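Side-chain contacts in lysine cyclodeaminase (Streptomyces pristinaespiralis, PDB 5YU3), which catalyses the NAD-dependent cyclisation of L-lysine to L-pipecolate with loss of ammonia, and probably turns over L-ornithine to proline in the same way: residues S46-G51 / A261-E266; A124-A129 / N231-D236; A36-G41 / T302-E307. One frame throughout, in Å; residues are numbered along the deposited sequence.

Contact 1: residues S46-G51 / A261-E266; sequences SPLRGG and ALREGE. With PRO (proline), chain G.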
loop_
_atom_site.group_PDB
_atom_site.type_symbol
_atom_site.label_atom_id
_atom_site.label_comp_id
_atom_site.label_asym_id
_atom_site.label_seq_id
_atom_site.Cartn_x
_atom_site.Cartn_y
_atom_site.Cartn_z
ATOM N N SER A 46 -12.052 0.003 8.714
ATOM C CA SER A 46 -11.114 0.265 7.634
ATOM C C SER A 46 -11.725 -0.142 6.294
ATOM O O SER A 46 -12.545 -1.062 6.227
ATOM C CB SER A 46 -9.815 -0.500 7.880
ATOM O OG SER A 46 -9.444 -0.366 9.247
ATOM N N PRO A 47 -11.351 0.526 5.207
ATOM C CA PRO A 47 -11.801 0.071 3.889
ATOM C C PRO A 47 -11.305 -1.339 3.617
ATOM O O PRO A 47 -10.383 -1.837 4.266
ATOM C CB PRO A 47 -11.176 1.082 2.928
ATOM C CG PRO A 47 -10.033 1.769 3.829
ATOM C CD PRO A 47 -10.480 1.747 5.059
ATOM N N LEU A 48 -11.946 -1.997 2.653
ATOM C CA LEU A 48 -11.495 -3.317 2.231
ATOM C C LEU A 48 -10.026 -3.266 1.848
ATOM O O LEU A 48 -9.576 -2.330 1.186
ATOM C CB LEU A 48 -12.307 -3.811 1.029
ATOM C CG LEU A 48 -13.747 -4.266 1.212
ATOM C CD1 LEU A 48 -14.322 -4.689 -0.143
ATOM C CD2 LEU A 48 -13.802 -5.408 2.199
ATOM N N ARG A 49 -9.272 -4.276 2.266
ATOM C CA ARG A 49 -7.894 -4.338 1.821
ATOM C C ARG A 49 -7.829 -4.798 0.365
ATOM O O ARG A 49 -8.828 -5.211 -0.236
ATOM C CB ARG A 49 -7.082 -5.272 2.721
ATOM C CG ARG A 49 -7.577 -6.700 2.738
ATOM C CD ARG A 49 -6.630 -7.608 3.522
ATOM N NE ARG A 49 -7.213 -8.928 3.758
ATOM C CZ ARG A 49 -7.439 -9.444 4.963
ATOM N NH1 ARG A 49 -7.113 -8.757 6.044
ATOM N NH2 ARG A 49 -7.981 -10.655 5.086
ATOM N N GLY A 50 -6.627 -4.723 -0.214
ATOM C CA GLY A 50 -6.392 -5.243 -1.542
ATOM C C GLY A 50 -5.141 -6.103 -1.555
ATOM O O GLY A 50 -4.357 -6.103 -0.599
ATOM N N GLY A 51 -4.963 -6.840 -2.645
ATOM C CA GLY A 51 -3.807 -7.719 -2.700
ATOM C C GLY A 51 -3.526 -8.246 -4.089
ATOM O O GLY A 51 -4.325 -8.094 -5.020
ATOM N N ALA A 261 -15.216 -10.324 5.387
ATOM C CA ALA A 261 -15.472 -11.717 5.732
ATOM C C ALA A 261 -16.311 -12.406 4.664
ATOM O O ALA A 261 -16.113 -13.591 4.380
ATOM C CB ALA A 261 -16.168 -11.797 7.089
ATOM N N LEU A 262 -17.251 -11.677 4.055
ATOM C CA LEU A 262 -18.048 -12.273 2.990
ATOM C C LEU A 262 -17.186 -12.614 1.785
ATOM O O LEU A 262 -17.521 -13.527 1.020
ATOM C CB LEU A 262 -19.181 -11.321 2.599
ATOM C CG LEU A 262 -20.357 -11.320 3.582
ATOM C CD1 LEU A 262 -21.232 -10.094 3.387
ATOM C CD2 LEU A 262 -21.185 -12.603 3.403
ATOM N N ARG A 263 -16.070 -11.899 1.609
ATOM C CA ARG A 263 -15.156 -12.116 0.493
ATOM C C ARG A 263 -14.061 -13.128 0.807
ATOM O O ARG A 263 -13.724 -13.948 -0.056
ATOM C CB ARG A 263 -14.517 -10.783 0.071
ATOM C CG ARG A 263 -13.688 -10.849 -1.221
ATOM C CD ARG A 263 -13.165 -9.471 -1.627
ATOM N NE ARG A 263 -12.051 -9.040 -0.781
ATOM C CZ ARG A 263 -11.374 -7.905 -0.947
ATOM N NH1 ARG A 263 -11.700 -7.070 -1.930
ATOM N NH2 ARG A 263 -10.366 -7.603 -0.129
ATOM N N GLU A 264 -13.484 -13.083 2.023
ATOM C CA GLU A 264 -12.281 -13.850 2.340
ATOM C C GLU A 264 -12.355 -14.668 3.622
ATOM O O GLU A 264 -11.396 -15.392 3.921
ATOM C CB GLU A 264 -11.060 -12.921 2.455
ATOM C CG GLU A 264 -10.642 -12.261 1.162
ATOM C CD GLU A 264 -9.898 -10.956 1.408
ATOM O OE1 GLU A 264 -9.119 -10.881 2.387
ATOM O OE2 GLU A 264 -10.086 -10.009 0.622
ATOM N N GLY A 265 -13.433 -14.560 4.400
ATOM C CA GLY A 265 -13.580 -15.305 5.632
ATOM C C GLY A 265 -14.461 -16.534 5.462
ATOM O O GLY A 265 -14.818 -16.933 4.353
ATOM N N GLU A 266 -14.818 -17.142 6.603
ATOM C CA GLU A 266 -15.785 -18.239 6.580
ATOM C C GLU A 266 -17.112 -17.782 5.996
ATOM O O GLU A 266 -17.867 -18.599 5.451
ATOM C CB GLU A 266 -16.021 -18.794 7.987
ATOM C CG GLU A 266 -14.837 -19.515 8.604
ATOM C CD GLU A 266 -14.348 -20.649 7.734
ATOM O OE1 GLU A 266 -15.193 -21.407 7.230
ATOM O OE2 GLU A 266 -13.123 -20.769 7.527
HETATM N N PRO G . -4.710 -11.549 6.826
HETATM C CA PRO G . -3.375 -11.080 7.480
HETATM C C PRO G . -3.577 -9.719 8.203
HETATM O O PRO G . -2.509 -9.129 8.449
HETATM C CB PRO G . -2.571 -11.020 6.488
HETATM C CG PRO G . -3.022 -12.267 5.566
HETATM C CD PRO G . -4.184 -12.648 5.992
HETATM O OXT PRO G . -4.715 -9.252 8.566
HETATM O O HOH W 1 -10.145 -5.009 -2.771
#

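Contact 2: residues A124-A129 / N231-D236; sequences AASAVA and NAVGAD. With NA (sodium ion), chain E; NAD (nicotinamide-adenine-dinucleotide), chain F.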
loop_
_atom_site.group_PDB
_atom_site.type_symbol
_atom_site.label_atom_id
_atom_site.label_comp_id
_atom_site.label_asym_id
_atom_site.label_seq_id
_atom_site.Cartn_x
_atom_site.Cartn_y
_atom_site.Cartn_z
ATOM N N ALA A 124 -5.004 -11.128 20.066
ATOM C CA ALA A 124 -5.825 -10.233 20.867
ATOM C C ALA A 124 -7.264 -10.201 20.369
ATOM O O ALA A 124 -8.201 -10.184 21.170
ATOM C CB ALA A 124 -5.239 -8.818 20.864
ATOM N N ALA A 125 -7.456 -10.183 19.051
ATOM C CA ALA A 125 -8.815 -10.105 18.518
ATOM C C ALA A 125 -9.613 -11.348 18.896
ATOM O O ALA A 125 -10.782 -11.245 19.295
ATOM C CB ALA A 125 -8.780 -9.924 17.000
ATOM N N SER A 126 -8.988 -12.529 18.787
ATOM C CA SER A 126 -9.639 -13.756 19.248
ATOM C C SER A 126 -9.970 -13.682 20.733
ATOM O O SER A 126 -11.022 -14.170 21.168
ATOM C CB SER A 126 -8.759 -14.972 18.955
ATOM O OG SER A 126 -8.710 -15.259 17.567
ATOM N N ALA A 127 -9.082 -13.078 21.534
ATOM C CA ALA A 127 -9.347 -12.945 22.965
ATOM C C ALA A 127 -10.537 -12.033 23.229
ATOM O O ALA A 127 -11.361 -12.321 24.104
ATOM C CB ALA A 127 -8.104 -12.415 23.692
ATOM N N VAL A 128 -10.645 -10.922 22.485
ATOM C CA VAL A 128 -11.808 -10.045 22.626
ATOM C C VAL A 128 -13.090 -10.801 22.296
ATOM O O VAL A 128 -14.090 -10.717 23.027
ATOM C CB VAL A 128 -11.656 -8.799 21.733
ATOM C CG1 VAL A 128 -12.939 -7.964 21.742
ATOM C CG2 VAL A 128 -10.481 -7.963 22.206
ATOM N N ALA A 129 -13.090 -11.528 21.179
ATOM C CA ALA A 129 -14.295 -12.250 20.771
ATOM C C ALA A 129 -14.626 -13.375 21.738
ATOM O O ALA A 129 -15.804 -13.636 22.013
ATOM C CB ALA A 129 -14.129 -12.831 19.368
ATOM N N ASN A 231 -12.807 -19.488 17.048
ATOM C CA ASN A 231 -12.174 -18.369 16.352
ATOM C C ASN A 231 -11.650 -18.907 15.028
ATOM O O ASN A 231 -10.697 -19.693 15.004
ATOM C CB ASN A 231 -11.045 -17.751 17.183
ATOM C CG ASN A 231 -11.490 -17.359 18.571
ATOM O OD1 ASN A 231 -12.272 -16.423 18.751
ATOM N ND2 ASN A 231 -10.992 -18.081 19.574
ATOM N N ALA A 232 -12.301 -18.525 13.929
ATOM C CA ALA A 232 -11.892 -18.952 12.593
ATOM C C ALA A 232 -10.918 -17.903 12.063
ATOM O O ALA A 232 -11.319 -16.818 11.639
ATOM C CB ALA A 232 -13.112 -19.120 11.693
ATOM N N VAL A 233 -9.622 -18.208 12.127
ATOM C CA VAL A 233 -8.604 -17.167 11.974
ATOM C C VAL A 233 -7.962 -17.260 10.597
ATOM O O VAL A 233 -7.552 -16.240 10.025
ATOM C CB VAL A 233 -7.543 -17.273 13.088
ATOM C CG1 VAL A 233 -6.389 -16.292 12.847
ATOM C CG2 VAL A 233 -8.192 -17.015 14.439
ATOM N N GLY A 234 -7.863 -18.481 10.062
ATOM C CA GLY A 234 -7.280 -18.686 8.748
ATOM C C GLY A 234 -7.970 -17.828 7.704
ATOM O O GLY A 234 -9.196 -17.712 7.717
ATOM N N ALA A 235 -7.193 -17.192 6.829
ATOM C CA ALA A 235 -7.708 -16.211 5.875
ATOM C C ALA A 235 -6.581 -15.787 4.956
ATOM O O ALA A 235 -5.530 -15.361 5.439
ATOM C CB ALA A 235 -8.276 -14.967 6.574
ATOM N N ASP A 236 -6.784 -15.909 3.645
ATOM C CA ASP A 236 -5.801 -15.436 2.678
ATOM C C ASP A 236 -6.417 -15.299 1.289
ATOM O O ASP A 236 -6.786 -14.192 0.880
ATOM C CB ASP A 236 -4.573 -16.355 2.670
ATOM C CG ASP A 236 -4.933 -17.846 2.645
ATOM O OD1 ASP A 236 -4.627 -18.549 3.638
ATOM O OD2 ASP A 236 -5.476 -18.321 1.624
HETATM NA NA NA E . -11.621 -16.428 8.842
HETATM P PA NAD F . 1.980 -20.819 9.478
HETATM O O1A NAD F . 2.506 -21.273 8.152
HETATM O O2A NAD F . 2.945 -20.395 10.568
HETATM O O5B NAD F . 1.115 -22.019 10.110
HETATM C C5B NAD F . 0.040 -22.598 9.361
HETATM C C4B NAD F . -0.035 -24.060 9.778
HETATM O O4B NAD F . -1.199 -24.655 9.199
HETATM C C3B NAD F . 1.158 -24.862 9.250
HETATM O O3B NAD F . 1.880 -25.458 10.351
HETATM C C2B NAD F . 0.524 -25.923 8.365
HETATM O O2B NAD F . 1.175 -27.189 8.419
HETATM C C1B NAD F . -0.868 -26.016 8.948
HETATM N N9A NAD F . -1.913 -26.598 8.079
HETATM C C8A NAD F . -2.064 -26.474 6.740
HETATM N N7A NAD F . -3.181 -27.152 6.324
HETATM C C5A NAD F . -3.744 -27.707 7.423
HETATM C C6A NAD F . -4.918 -28.546 7.726
HETATM N N6A NAD F . -5.763 -28.941 6.744
HETATM N N1A NAD F . -5.135 -28.881 9.018
HETATM C C2A NAD F . -4.325 -28.509 10.027
HETATM N N3A NAD F . -3.229 -27.759 9.826
HETATM C C4A NAD F . -2.904 -27.337 8.572
HETATM O O3 NAD F . 0.940 -19.605 9.184
HETATM P PN NAD F . 0.242 -18.644 10.255
HETATM O O1N NAD F . -0.038 -19.441 11.508
HETATM O O2N NAD F . 1.051 -17.366 10.330
HETATM O O5D NAD F . -1.140 -18.264 9.517
HETATM C C5D NAD F . -2.203 -19.216 9.449
HETATM C C4D NAD F . -3.412 -18.559 8.783
HETATM O O4D NAD F . -3.811 -17.407 9.525
HETATM C C3D NAD F . -3.090 -18.061 7.384
HETATM O O3D NAD F . -4.250 -18.260 6.546
HETATM C C2D NAD F . -2.898 -16.574 7.581
HETATM O O2D NAD F . -3.068 -15.819 6.374
HETATM C C1D NAD F . -3.968 -16.312 8.621
HETATM N N1N NAD F . -3.836 -15.055 9.347
HETATM C C2N NAD F . -4.961 -14.441 9.738
HETATM C C3N NAD F . -4.916 -13.239 10.431
HETATM C C7N NAD F . -6.198 -12.607 10.859
HETATM O O7N NAD F . -6.210 -11.459 11.256
HETATM N N7N NAD F . -7.315 -13.354 10.836
HETATM C C4N NAD F . -3.680 -12.675 10.761
HETATM C C5N NAD F . -2.530 -13.354 10.365
HETATM C C6N NAD F . -2.627 -14.556 9.662
#

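Contact 3: residues A36-G41 / T302-E307; sequences AEIGRG and TGFAFE. With NAD (nicotinamide-adenine-dinucleotide), chain F; PRO (proline), chain G.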
loop_
_atom_site.group_PDB
_atom_site.type_symbol
_atom_site.label_atom_id
_atom_site.label_comp_id
_atom_site.label_asym_id
_atom_site.label_seq_id
_atom_site.Cartn_x
_atom_site.Cartn_y
_atom_site.Cartn_z
ATOM N N ALA A 36 -15.197 -0.994 20.467
ATOM C CA ALA A 36 -16.398 -0.360 21.006
ATOM C C ALA A 36 -16.609 1.023 20.400
ATOM O O ALA A 36 -17.749 1.418 20.114
ATOM C CB ALA A 36 -16.310 -0.273 22.528
ATOM N N GLU A 37 -15.520 1.767 20.174
ATOM C CA GLU A 37 -15.635 3.065 19.509
ATOM C C GLU A 37 -16.223 2.928 18.106
ATOM O O GLU A 37 -17.062 3.740 17.696
ATOM C CB GLU A 37 -14.270 3.755 19.472
ATOM C CG GLU A 37 -13.924 4.411 20.798
ATOM C CD GLU A 37 -12.444 4.729 20.962
ATOM O OE1 GLU A 37 -11.655 4.475 20.028
ATOM O OE2 GLU A 37 -12.072 5.232 22.044
ATOM N N ILE A 38 -15.804 1.906 17.354
ATOM C CA ILE A 38 -16.422 1.651 16.055
ATOM C C ILE A 38 -17.901 1.332 16.235
ATOM O O ILE A 38 -18.759 1.853 15.510
ATOM C CB ILE A 38 -15.683 0.516 15.320
ATOM C CG1 ILE A 38 -14.271 0.960 14.922
ATOM C CG2 ILE A 38 -16.458 0.064 14.088
ATOM C CD1 ILE A 38 -13.513 -0.085 14.123
ATOM N N GLY A 39 -18.225 0.488 17.219
ATOM C CA GLY A 39 -19.615 0.115 17.435
ATOM C C GLY A 39 -20.499 1.290 17.808
ATOM O O GLY A 39 -21.699 1.288 17.510
ATOM N N ARG A 40 -19.931 2.303 18.455
ATOM C CA ARG A 40 -20.670 3.508 18.812
ATOM C C ARG A 40 -20.664 4.556 17.708
ATOM O O ARG A 40 -21.202 5.654 17.906
ATOM C CB ARG A 40 -20.102 4.117 20.093
ATOM C CG ARG A 40 -20.411 3.298 21.333
ATOM C CD ARG A 40 -20.104 4.078 22.581
ATOM N NE ARG A 40 -18.676 4.335 22.705
ATOM C CZ ARG A 40 -17.839 3.567 23.393
ATOM N NH1 ARG A 40 -18.292 2.491 24.021
ATOM N NH2 ARG A 40 -16.550 3.876 23.459
ATOM N N GLY A 41 -20.065 4.256 16.563
ATOM C CA GLY A 41 -20.013 5.216 15.477
ATOM C C GLY A 41 -19.032 6.346 15.667
ATOM O O GLY A 41 -19.071 7.312 14.897
ATOM N N THR A 302 -10.727 -12.011 9.871
ATOM C CA THR A 302 -9.948 -11.777 8.666
ATOM C C THR A 302 -8.810 -10.797 8.878
ATOM O O THR A 302 -7.868 -10.794 8.073
ATOM C CB THR A 302 -10.840 -11.247 7.527
ATOM O OG1 THR A 302 -11.394 -9.977 7.904
ATOM C CG2 THR A 302 -11.966 -12.238 7.241
ATOM N N GLY A 303 -8.861 -9.995 9.944
ATOM C CA GLY A 303 -7.865 -8.970 10.212
ATOM C C GLY A 303 -8.200 -7.700 9.458
ATOM O O GLY A 303 -8.592 -7.760 8.289
ATOM N N PHE A 304 -8.090 -6.546 10.103
ATOM C CA PHE A 304 -8.271 -5.318 9.355
ATOM C C PHE A 304 -7.355 -4.248 9.932
ATOM O O PHE A 304 -6.887 -4.337 11.075
ATOM C CB PHE A 304 -9.760 -4.882 9.285
ATOM C CG PHE A 304 -10.406 -4.557 10.607
ATOM C CD1 PHE A 304 -10.758 -5.564 11.508
ATOM C CD2 PHE A 304 -10.738 -3.245 10.919
ATOM C CE1 PHE A 304 -11.381 -5.260 12.709
ATOM C CE2 PHE A 304 -11.365 -2.929 12.125
ATOM C CZ PHE A 304 -11.690 -3.942 13.020
ATOM N N ALA A 305 -7.079 -3.242 9.097
ATOM C CA ALA A 305 -5.960 -2.338 9.343
ATOM C C ALA A 305 -6.104 -1.547 10.641
ATOM O O ALA A 305 -5.093 -1.174 11.243
ATOM C CB ALA A 305 -5.804 -1.394 8.147
ATOM N N PHE A 306 -7.336 -1.249 11.076
ATOM C CA PHE A 306 -7.534 -0.582 12.364
ATOM C C PHE A 306 -6.834 -1.336 13.488
ATOM O O PHE A 306 -6.275 -0.721 14.400
ATOM C CB PHE A 306 -9.031 -0.459 12.663
ATOM C CG PHE A 306 -9.361 0.245 13.955
ATOM C CD1 PHE A 306 -8.996 1.563 14.165
ATOM C CD2 PHE A 306 -10.078 -0.412 14.949
ATOM C CE1 PHE A 306 -9.325 2.216 15.350
ATOM C CE2 PHE A 306 -10.410 0.231 16.130
ATOM C CZ PHE A 306 -10.035 1.551 16.328
ATOM N N GLU A 307 -6.865 -2.670 13.447
ATOM C CA GLU A 307 -6.195 -3.443 14.489
ATOM C C GLU A 307 -4.693 -3.210 14.455
ATOM O O GLU A 307 -4.047 -3.119 15.504
ATOM C CB GLU A 307 -6.495 -4.930 14.335
ATOM C CG GLU A 307 -7.992 -5.264 14.348
ATOM C CD GLU A 307 -8.276 -6.728 14.043
ATOM O OE1 GLU A 307 -7.509 -7.347 13.282
ATOM O OE2 GLU A 307 -9.280 -7.264 14.575
HETATM P PA NAD F . 1.980 -20.819 9.478
HETATM O O1A NAD F . 2.506 -21.273 8.152
HETATM O O2A NAD F . 2.945 -20.395 10.568
HETATM O O5B NAD F . 1.115 -22.019 10.110
HETATM C C5B NAD F . 0.040 -22.598 9.361
HETATM C C4B NAD F . -0.035 -24.060 9.778
HETATM O O4B NAD F . -1.199 -24.655 9.199
HETATM C C3B NAD F . 1.158 -24.862 9.250
HETATM O O3B NAD F . 1.880 -25.458 10.351
HETATM C C2B NAD F . 0.524 -25.923 8.365
HETATM O O2B NAD F . 1.175 -27.189 8.419
HETATM C C1B NAD F . -0.868 -26.016 8.948
HETATM N N9A NAD F . -1.913 -26.598 8.079
HETATM C C8A NAD F . -2.064 -26.474 6.740
HETATM N N7A NAD F . -3.181 -27.152 6.324
HETATM C C5A NAD F . -3.744 -27.707 7.423
HETATM C C6A NAD F . -4.918 -28.546 7.726
HETATM N N6A NAD F . -5.763 -28.941 6.744
HETATM N N1A NAD F . -5.135 -28.881 9.018
HETATM C C2A NAD F . -4.325 -28.509 10.027
HETATM N N3A NAD F . -3.229 -27.759 9.826
HETATM C C4A NAD F . -2.904 -27.337 8.572
HETATM O O3 NAD F . 0.940 -19.605 9.184
HETATM P PN NAD F . 0.242 -18.644 10.255
HETATM O O1N NAD F . -0.038 -19.441 11.508
HETATM O O2N NAD F . 1.051 -17.366 10.330
HETATM O O5D NAD F . -1.140 -18.264 9.517
HETATM C C5D NAD F . -2.203 -19.216 9.449
HETATM C C4D NAD F . -3.412 -18.559 8.783
HETATM O O4D NAD F . -3.811 -17.407 9.525
HETATM C C3D NAD F . -3.090 -18.061 7.384
HETATM O O3D NAD F . -4.250 -18.260 6.546
HETATM C C2D NAD F . -2.898 -16.574 7.581
HETATM O O2D NAD F . -3.068 -15.819 6.374
HETATM C C1D NAD F . -3.968 -16.312 8.621
HETATM N N1N NAD F . -3.836 -15.055 9.347
HETATM C C2N NAD F . -4.961 -14.441 9.738
HETATM C C3N NAD F . -4.916 -13.239 10.431
HETATM C C7N NAD F . -6.198 -12.607 10.859
HETATM O O7N NAD F . -6.210 -11.459 11.256
HETATM N N7N NAD F . -7.315 -13.354 10.836
HETATM C C4N NAD F . -3.680 -12.675 10.761
HETATM C C5N NAD F . -2.530 -13.354 10.365
HETATM C C6N NAD F . -2.627 -14.556 9.662
HETATM N N PRO G . -4.710 -11.549 6.826
HETATM C CA PRO G . -3.375 -11.080 7.480
HETATM C C PRO G . -3.577 -9.719 8.203
HETATM O O PRO G . -2.509 -9.129 8.449
HETATM C CB PRO G . -2.571 -11.020 6.488
HETATM C CG PRO G . -3.022 -12.267 5.566
HETATM C CD PRO G . -4.184 -12.648 5.992
HETATM O OXT PRO G . -4.715 -9.252 8.566
#

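Contact 1: residues S46-G51 / A261-E266
The carboxylate of Glu-264 sits between two arginines, one from each segment, and gives each a different oxygen. Its OE1 takes both bonds from Arg-49, which comes side-on. Arg-49 NH2 lies 2.9 Å from Glu-264 OE1, nearly along the C-O axis. Arg-49 NE reaches the syn lone pair of Glu-264 OE1 at 3.1 Å. Neither bond is straight, both N-H...O angles being under 140°, and OE1 is tilted somewhat out of the guanidinium plane. The other oxygen, OE2, pairs with neighbouring Arg-263 in a salt bridge, its hydrogen-bond geometry weak and doubtful.

Arg-263 bends at chi3 (75°), which turns its guanidinium back toward the backbone just before strand 50-54. There Arg-263 NH2 donates to the backbone O of Arg-49 at 2.8 Å, almost straight at 172°; O lies in the guanidinium plane, but NH2 stands above the carbonyl plane. A water bridges NH1 of Arg-263 to that same O, and Leu-48 CD1 rests over one guanidinium face.

Proline N lies over a face of the Arg-49 guanidinium, and Arg-49 NH1 is 3.5 Å from proline OXT. Glu-63 is a second acidic partner of Arg-49 NE, and Thr-302 O accepts from NH1. Held this way from helix 258-264, Arg-49 is fixed as part of the proline pocket wall, and the carboxylate, shared by both arginines, probably balances part of their positive charge.

Contact 2: residues A124-A129 / N231-D236
Ser-126, on helix 115-133, and Asn-231, near the end of strand 229-232, point their side chains at each other where their CA atoms come within 6.0 Å, yet no hydrogen bond joins them. Ser-126 OG lies against the CB methylene of Asn-231, 3.4 Å away, and Ser-126 CB packs on the amide carbon CG of Asn-231 at 3.6 Å. With Ser-126 OG set beside its own backbone N (chi1 -71°), the hydroxyl also lies beside Val-233 CG2, at 3.6 Å. One turn further along the helix, the methyl of Ala-129 closes on Asn-231 OD1.

The polar ends are satisfied elsewhere: Ser-126 OG by Gln-153 of helix 148-160, Asn-231 OD1 by His-229, and Asn-231 ND2 by Ser-130 and Ser-206. Two polar side chains can therefore pack closely in a buried place.

Val-233 divides its branches between helix and cofactor. While CG2 faces Ser-126, Val-233 CG1, anti to the backbone N (chi1 174°), lies 3.7 Å from NAD N7N, the nitrogen of the nicotinamide carboxamide. That same N7N donates to Val-233 O at 3.0 Å. Further on, Ala-235 and Asp-236 bind the nicotinamide ribose, Asp-236 OD1 meeting NAD O3D at 2.9 Å. Ala-232 O and Gly-234 O bind the sodium ion, whose site Asp-300 and Ser-301 complete.

A helix packed on a parallel sheet, with the loop after a strand's C-terminal end holding the nicotinamide half of NAD, is characteristic of a Rossmann-type dinucleotide-binding domain.

Contact 3: residues A36-G41 / T302-E307
Apolar packing makes the whole of this contact, and it turns on one methyl: Ile-38 CD1 meets both Phe-304 and Phe-306. The nearer is Phe-306, whose CD2 is 3.5 Å and CE2 3.7 Å from Ile-38 CD1, with Ile-38 CG1 against CE2 behind it. The two side chains come from opposite directions, and the methyl approaches the ring obliquely. Phe-306 reaches across because its CG is anti to the backbone N (chi1 -179°). With an alanine in place of Phe-306, the ring would be gone and Ile-38 CD1 would probably lose its closest partner, leaving a gap between the two helices. Phe-304 presents its edge instead: Phe-304 CE2 stands 4.1 Å from Ile-38 CD1, which lies near the ring plane.

Hydrogen bonds act within each segment. Glu-307 OE1 accepts weakly from the amide of Phe-304, 3.3 Å from its N, while Glu-307 CG lies over one face of the Phe-304 ring, 3.7 Å above its plane. At the other side, helix 20-39 ends in a Schellman motif at Gly-41, whose N bonds to Ile-38 O.

Ligand contacts lie at the start of 302-307. Gly-303 CA is 3.2 Å from NAD O7N and 3.6 Å from proline OXT.

Around the contact, Ala-280 of helix 279-284 also touches Ile-38, Leu-35 of helix 20-39 touches Phe-304, and the ring of His-67 on strand 60-69 meets Phe-306. The packing thus joins the C-terminal end of helix 20-39 to the beginning of helix 305-321.

Contacts 2 and 3 are buried, contact 1 only partly so. Chemistry follows place: charges and a bridging water carry contact 1, close packing of polar groups bonded elsewhere carries contact 2, and contact 3 is purely apolar. Contact 1 joins helix 258-264 to the start of strand 50-54, contact 2 helix 115-133 to strand 229-232, and contact 3 helix 20-39 to helix 305-321. A probable hydrogen bond, Ser-46 OG to Phe-306 N at 2.9 Å, ties contact 1 to contact 3. All three hold residues of the proline pocket; contacts 2 and 3 also share NAD. Along the chain, contact 2 is nested within contact 1, and contact 1 within contact 3.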